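PDB 7JNY: C-X-C motif chemokine 13 from Homo sapiens, which acts as a secreted chemokine that attracts B lymphocytes by binding the receptor CXCR5, and also binds heparin. Local coordinates for residues 10-14 / 39-45; 17-22 / 56-62. All blocks are in the same frame, centred on the assembly; numbering follows the deposited sequence.

Running from the N terminus, the chain leaves strand 2-5 and enters a long loop that supplies the first half of both contacts. Residues 10-14 come first and pair with residues 39-45, which follow strand 27-33 and lead into strand 43-48; interaction 1 closes this span, which holds strand 27-33, through the Cys12-Cys39 disulfide. Residues 17-22, further along the same loop, meet residues 56-62, where strand 53-56 ends and helix 61-72 begins. The closures cross: the second opens inside the first span, at 17, and ends beyond it, at 62. They also touch, through a probable Ile44 O to Val56 N hydrogen bond and the packing of Ile44 on Pro58, so the loop is tied to sheet and helix together.

Interaction 1 of 2, residues 10-14 / 39-45; sequences LRCRC and CPRKEII
The Cys12-Cys39 disulfide and the Glu43 carboxylate, which grips two backbone N-H groups, fasten residues 10-14, which hold the CXC motif, to the loop and strand start at 39-45. Cys12 SG and Cys39 SG are 2.0 Å apart, with a chi3 of 97°, close to the relaxed right angle of a disulfide. Beside this bond Glu43 reaches across, its chain extended beyond CG. Glu43 OE1 accepts from Arg13 N at 2.7 Å on its syn lone pair, nearly straight at 170°, and Glu43 OE2 accepts from Cys14 N at 2.8 Å, on the syn side but tilted out of the carboxylate plane. A glutamate suits this buried place because its two oxygens can satisfy two consecutive backbone N-H groups. Arg41 passes beside the disulfide, with Cys12 SG over one face of its guanidinium. Arg41 NH2 donates to Cys14 O at 3.0 Å, the oxygen lying in the guanidinium plane. Further along, Cys14 SG rests 3.9 Å from Ile45 CG1 and continues into a disulfide with Cys55. Two cysteines separated by one residue, each bonded to a partner further along the chain, are the signature of the CXC chemokines, whose two disulfides anchor the N-terminal region to the common chemokine fold.

Interaction 2 of 2, residues 17-22 / 56-62; sequences ESSVFI and VDPQAEW
Trp62, in the first turn of helix 61-72, lays its indole against residues 19-22. A chi1 of 76° sets CG between the backbone N and the carbonyl carbon and turns the ring toward the loop. Trp62 CB begins the contact, 3.6 Å from Phe21 CD1 at the edge of the phenyl ring. The five-membered ring of Trp62 then receives Phe21 CA over its face, a CH-pi contact with CA 3.7 Å from the centroid. The phenyl turns its edge to the same indole in an offset edge-to-face pair, planes 78° apart. Trp62 NE1 makes a weak hydrogen bond to Ser19 O (3.1 Å). Beyond it, Ile22 N lies over the same face as Phe21 CA, 3.7 Å from Trp62 CZ2, and Trp62 CH2 meets Ile22 CB at 3.7 Å. Tryptophan suits the place, joining a broad apolar surface to one N-H for a loop carbonyl. Upstream, Asp57 N donates to Ser18 O at 2.9 Å, part of a single beta bridge between Ser18 and Val56. Asp57 OD1 accepts from Gln59 N, an Asx turn, and Ser18 OG from Val20 N, an ST turn. This is the chemokine N-loop, held against the last strand and the start of the C-terminal helix.

Interaction 1 of 2, residues 10-14 / 39-45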
loop_
_atom_site.group_PDB
_atom_site.type_symbol
_atom_site.label_atom_id
_atom_site.label_comp_id
_atom_site.label_asym_id
_atom_site.label_seq_id
_atom_site.Cartn_x
_atom_site.Cartn_y
_atom_site.Cartn_z
ATOM N N LEU A 10 -0.781 -2.112 16.290
ATOM C CA LEU A 10 -0.252 -3.450 16.475
ATOM C C LEU A 10 1.211 -3.478 16.064
ATOM O O LEU A 10 1.756 -2.508 15.533
ATOM C CB LEU A 10 -1.059 -4.478 15.674
ATOM C CG LEU A 10 -2.548 -4.567 16.059
ATOM C CD1 LEU A 10 -3.305 -5.480 15.087
ATOM C CD2 LEU A 10 -2.749 -5.040 17.502
ATOM N N ARG A 11 1.847 -4.605 16.364
ATOM C CA ARG A 11 3.222 -4.867 15.988
ATOM C C ARG A 11 3.353 -4.945 14.462
ATOM O O ARG A 11 2.374 -5.175 13.740
ATOM C CB ARG A 11 3.674 -6.179 16.642
ATOM C CG ARG A 11 3.662 -6.131 18.194
ATOM C CD ARG A 11 4.013 -7.478 18.854
ATOM N NE ARG A 11 4.138 -7.361 20.308
ATOM C CZ ARG A 11 5.185 -6.855 20.944
ATOM N NH1 ARG A 11 6.271 -6.475 20.297
ATOM N NH2 ARG A 11 5.138 -6.722 22.266
ATOM N N CYS A 12 4.583 -4.713 13.987
ATOM C CA CYS A 12 4.863 -4.736 12.564
ATOM C C CYS A 12 4.472 -6.082 11.952
ATOM O O CYS A 12 4.629 -7.127 12.571
ATOM C CB CYS A 12 6.342 -4.471 12.287
ATOM S SG CYS A 12 6.980 -2.917 12.879
ATOM N N ARG A 13 3.962 -6.049 10.706
ATOM C CA ARG A 13 3.653 -7.290 10.004
ATOM C C ARG A 13 4.747 -7.721 9.038
ATOM O O ARG A 13 4.803 -8.900 8.674
ATOM C CB ARG A 13 2.344 -7.164 9.196
ATOM C CG ARG A 13 1.127 -6.644 9.925
ATOM C CD ARG A 13 -0.121 -6.792 9.021
ATOM N NE ARG A 13 -1.323 -6.253 9.650
ATOM C CZ ARG A 13 -2.505 -6.143 9.054
ATOM N NH1 ARG A 13 -2.705 -6.572 7.810
ATOM N NH2 ARG A 13 -3.512 -5.581 9.717
ATOM N N CYS A 14 5.589 -6.798 8.596
ATOM C CA CYS A 14 6.577 -7.061 7.554
ATOM C C CYS A 14 7.972 -7.214 8.138
ATOM O O CYS A 14 8.371 -6.466 9.022
ATOM C CB CYS A 14 6.575 -5.940 6.529
ATOM S SG CYS A 14 4.975 -5.676 5.765
ATOM N N CYS A 39 4.371 -0.332 15.837
ATOM C CA CYS A 39 5.283 -0.571 14.729
ATOM C C CYS A 39 5.888 0.781 14.377
ATOM O O CYS A 39 5.153 1.732 14.046
ATOM C CB CYS A 39 4.562 -1.183 13.518
ATOM S SG CYS A 39 5.696 -1.500 12.178
ATOM N N PRO A 40 7.220 0.931 14.426
ATOM C CA PRO A 40 7.824 2.259 14.246
ATOM C C PRO A 40 8.010 2.674 12.797
ATOM O O PRO A 40 8.694 3.668 12.544
ATOM C CB PRO A 40 9.203 2.091 14.923
ATOM C CG PRO A 40 9.533 0.649 14.650
ATOM C CD PRO A 40 8.216 -0.096 14.765
ATOM N N ARG A 41 7.439 1.942 11.852
ATOM C CA ARG A 41 7.520 2.288 10.434
ATOM C C ARG A 41 6.163 2.073 9.772
ATOM O O ARG A 41 5.406 1.167 10.141
ATOM C CB ARG A 41 8.538 1.456 9.698
ATOM C CG ARG A 41 8.287 -0.041 9.827
ATOM C CD ARG A 41 9.419 -0.835 9.176
ATOM N NE ARG A 41 9.314 -2.273 9.398
ATOM C CZ ARG A 41 9.759 -2.900 10.480
ATOM N NH1 ARG A 41 10.312 -2.236 11.487
ATOM N NH2 ARG A 41 9.644 -4.230 10.559
ATOM N N LYS A 42 5.871 2.910 8.784
ATOM C CA LYS A 42 4.694 2.693 7.961
ATOM C C LYS A 42 4.883 1.445 7.118
ATOM O O LYS A 42 5.960 1.219 6.569
ATOM C CB LYS A 42 4.471 3.897 7.054
ATOM C CG LYS A 42 3.351 3.765 6.037
ATOM C CD LYS A 42 3.164 5.153 5.465
ATOM C CE LYS A 42 2.077 5.210 4.406
ATOM N NZ LYS A 42 2.152 6.563 3.771
ATOM N N GLU A 43 3.843 0.619 7.028
ATOM C CA GLU A 43 3.902 -0.587 6.216
ATOM C C GLU A 43 2.860 -0.467 5.106
ATOM O O GLU A 43 1.825 0.174 5.276
ATOM C CB GLU A 43 3.672 -1.841 7.044
ATOM C CG GLU A 43 4.765 -2.029 8.117
ATOM C CD GLU A 43 4.701 -3.394 8.788
ATOM O OE1 GLU A 43 3.601 -3.779 9.232
ATOM O OE2 GLU A 43 5.728 -4.048 8.870
ATOM N N ILE A 44 3.175 -1.034 3.946
ATOM C CA ILE A 44 2.265 -1.028 2.794
ATOM C C ILE A 44 2.295 -2.439 2.242
ATOM O O ILE A 44 3.352 -2.912 1.803
ATOM C CB ILE A 44 2.654 -0.015 1.711
ATOM C CG1 ILE A 44 2.680 1.422 2.264
ATOM C CG2 ILE A 44 1.669 -0.142 0.527
ATOM C CD1 ILE A 44 2.859 2.532 1.209
ATOM N N ILE A 45 1.162 -3.129 2.291
ATOM C CA ILE A 45 1.087 -4.523 1.867
ATOM C C ILE A 45 0.213 -4.605 0.616
ATOM O O ILE A 45 -0.940 -4.159 0.626
ATOM C CB ILE A 45 0.538 -5.415 2.979
ATOM C CG1 ILE A 45 1.425 -5.241 4.235
ATOM C CG2 ILE A 45 0.506 -6.844 2.516
ATOM C CD1 ILE A 45 0.897 -5.938 5.448
HETATM O O HOH W 1 1.650 0.701 15.526
#

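Interaction 2 of 2, residues 17-22 / 56-62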
loop_
_atom_site.group_PDB
_atom_site.type_symbol
_atom_site.label_atom_id
_atom_site.label_comp_id
_atom_site.label_asym_id
_atom_site.label_seq_id
_atom_site.Cartn_x
_atom_site.Cartn_y
_atom_site.Cartn_z
ATOM N N GLU A 17 11.038 -5.338 3.016
ATOM C CA GLU A 17 10.348 -4.435 2.102
ATOM C C GLU A 17 10.902 -4.699 0.719
ATOM O O GLU A 17 12.102 -4.923 0.560
ATOM C CB GLU A 17 10.563 -2.938 2.480
ATOM C CG GLU A 17 9.940 -2.483 3.807
ATOM C CD GLU A 17 10.366 -1.057 4.215
ATOM O OE1 GLU A 17 11.104 -0.396 3.450
ATOM O OE2 GLU A 17 9.976 -0.605 5.317
ATOM N N SER A 18 10.026 -4.681 -0.273
ATOM C CA SER A 18 10.382 -4.790 -1.679
ATOM C C SER A 18 10.189 -3.430 -2.342
ATOM O O SER A 18 9.216 -2.729 -2.064
ATOM C CB SER A 18 9.492 -5.822 -2.396
ATOM O OG SER A 18 9.759 -5.859 -3.780
ATOM N N SER A 19 11.099 -3.049 -3.221
ATOM C CA SER A 19 10.909 -1.833 -4.002
ATOM C C SER A 19 10.523 -2.139 -5.448
ATOM O O SER A 19 10.350 -1.216 -6.242
ATOM C CB SER A 19 12.160 -0.966 -3.917
ATOM O OG SER A 19 13.286 -1.733 -4.276
ATOM N N VAL A 20 10.305 -3.413 -5.776
ATOM C CA VAL A 20 10.045 -3.825 -7.144
ATOM C C VAL A 20 8.676 -3.307 -7.570
ATOM O O VAL A 20 7.692 -3.407 -6.822
ATOM C CB VAL A 20 10.119 -5.353 -7.274
ATOM C CG1 VAL A 20 9.720 -5.781 -8.689
ATOM C CG2 VAL A 20 11.507 -5.885 -6.883
ATOM N N PHE A 21 8.618 -2.742 -8.774
ATOM C CA PHE A 21 7.375 -2.209 -9.336
ATOM C C PHE A 21 6.305 -3.293 -9.436
ATOM O O PHE A 21 6.568 -4.408 -9.879
ATOM C CB PHE A 21 7.663 -1.570 -10.703
ATOM C CG PHE A 21 6.429 -1.048 -11.399
ATOM C CD1 PHE A 21 5.798 0.100 -10.967
ATOM C CD2 PHE A 21 5.914 -1.724 -12.500
ATOM C CE1 PHE A 21 4.652 0.548 -11.591
ATOM C CE2 PHE A 21 4.772 -1.272 -13.129
ATOM C CZ PHE A 21 4.142 -0.133 -12.676
ATOM N N ILE A 22 5.097 -2.975 -8.986
ATOM C CA ILE A 22 3.954 -3.855 -9.196
ATOM C C ILE A 22 2.922 -3.134 -10.064
ATOM O O ILE A 22 2.298 -2.157 -9.604
ATOM C CB ILE A 22 3.312 -4.273 -7.876
ATOM C CG1 ILE A 22 4.330 -4.941 -6.931
ATOM C CG2 ILE A 22 2.209 -5.293 -8.117
ATOM C CD1 ILE A 22 3.705 -5.328 -5.600
ATOM N N VAL A 56 5.823 -3.623 0.735
ATOM C CA VAL A 56 6.426 -2.699 -0.210
ATOM C C VAL A 56 7.051 -1.525 0.537
ATOM O O VAL A 56 6.501 -1.026 1.527
ATOM C CB VAL A 56 5.393 -2.195 -1.237
ATOM C CG1 VAL A 56 5.965 -1.022 -1.997
ATOM C CG2 VAL A 56 4.994 -3.316 -2.196
ATOM N N ASP A 57 8.202 -1.081 0.051
ATOM C CA ASP A 57 8.877 0.084 0.616
ATOM C C ASP A 57 8.002 1.312 0.438
ATOM O O ASP A 57 7.756 1.726 -0.705
ATOM C CB ASP A 57 10.234 0.311 -0.063
ATOM C CG ASP A 57 11.017 1.458 0.564
ATOM O OD1 ASP A 57 10.407 2.328 1.227
ATOM O OD2 ASP A 57 12.240 1.509 0.372
ATOM N N PRO A 58 7.520 1.925 1.518
ATOM C CA PRO A 58 6.655 3.102 1.353
ATOM C C PRO A 58 7.358 4.320 0.765
ATOM O O PRO A 58 6.676 5.288 0.413
ATOM C CB PRO A 58 6.147 3.386 2.778
ATOM C CG PRO A 58 7.040 2.608 3.714
ATOM C CD PRO A 58 7.785 1.574 2.934
ATOM N N GLN A 59 8.675 4.316 0.645
ATOM C CA GLN A 59 9.412 5.416 0.021
ATOM C C GLN A 59 9.758 5.131 -1.438
ATOM O O GLN A 59 10.390 5.964 -2.089
ATOM C CB GLN A 59 10.672 5.738 0.844
ATOM C CG GLN A 59 10.360 6.063 2.330
ATOM C CD GLN A 59 11.618 6.277 3.175
ATOM O OE1 GLN A 59 12.599 6.859 2.723
ATOM N NE2 GLN A 59 11.568 5.824 4.432
ATOM N N ALA A 60 9.329 3.992 -1.976
ATOM C CA ALA A 60 9.575 3.684 -3.375
ATOM C C ALA A 60 8.806 4.679 -4.235
ATOM O O ALA A 60 7.644 5.025 -3.937
ATOM C CB ALA A 60 9.159 2.253 -3.700
ATOM N N GLU A 61 9.478 5.198 -5.270
ATOM C CA GLU A 61 8.833 6.225 -6.072
ATOM C C GLU A 61 7.516 5.721 -6.625
ATOM O O GLU A 61 6.511 6.443 -6.608
ATOM C CB GLU A 61 9.740 6.688 -7.214
ATOM C CG GLU A 61 9.270 7.989 -7.884
ATOM C CD GLU A 61 10.396 8.759 -8.584
ATOM O OE1 GLU A 61 11.559 8.301 -8.544
ATOM O OE2 GLU A 61 10.106 9.809 -9.204
ATOM N N TRP A 62 7.498 4.478 -7.111
ATOM C CA TRP A 62 6.321 4.000 -7.836
ATOM C C TRP A 62 5.123 3.887 -6.913
ATOM O O TRP A 62 3.986 4.122 -7.342
ATOM C CB TRP A 62 6.626 2.672 -8.524
ATOM C CG TRP A 62 6.676 1.476 -7.646
ATOM C CD1 TRP A 62 7.794 0.881 -7.133
ATOM C CD2 TRP A 62 5.565 0.708 -7.166
ATOM N NE1 TRP A 62 7.449 -0.211 -6.378
ATOM C CE2 TRP A 62 6.085 -0.335 -6.378
ATOM C CE3 TRP A 62 4.186 0.799 -7.326
ATOM C CZ2 TRP A 62 5.269 -1.268 -5.753
ATOM C CZ3 TRP A 62 3.375 -0.124 -6.703
ATOM C CH2 TRP A 62 3.917 -1.148 -5.926
#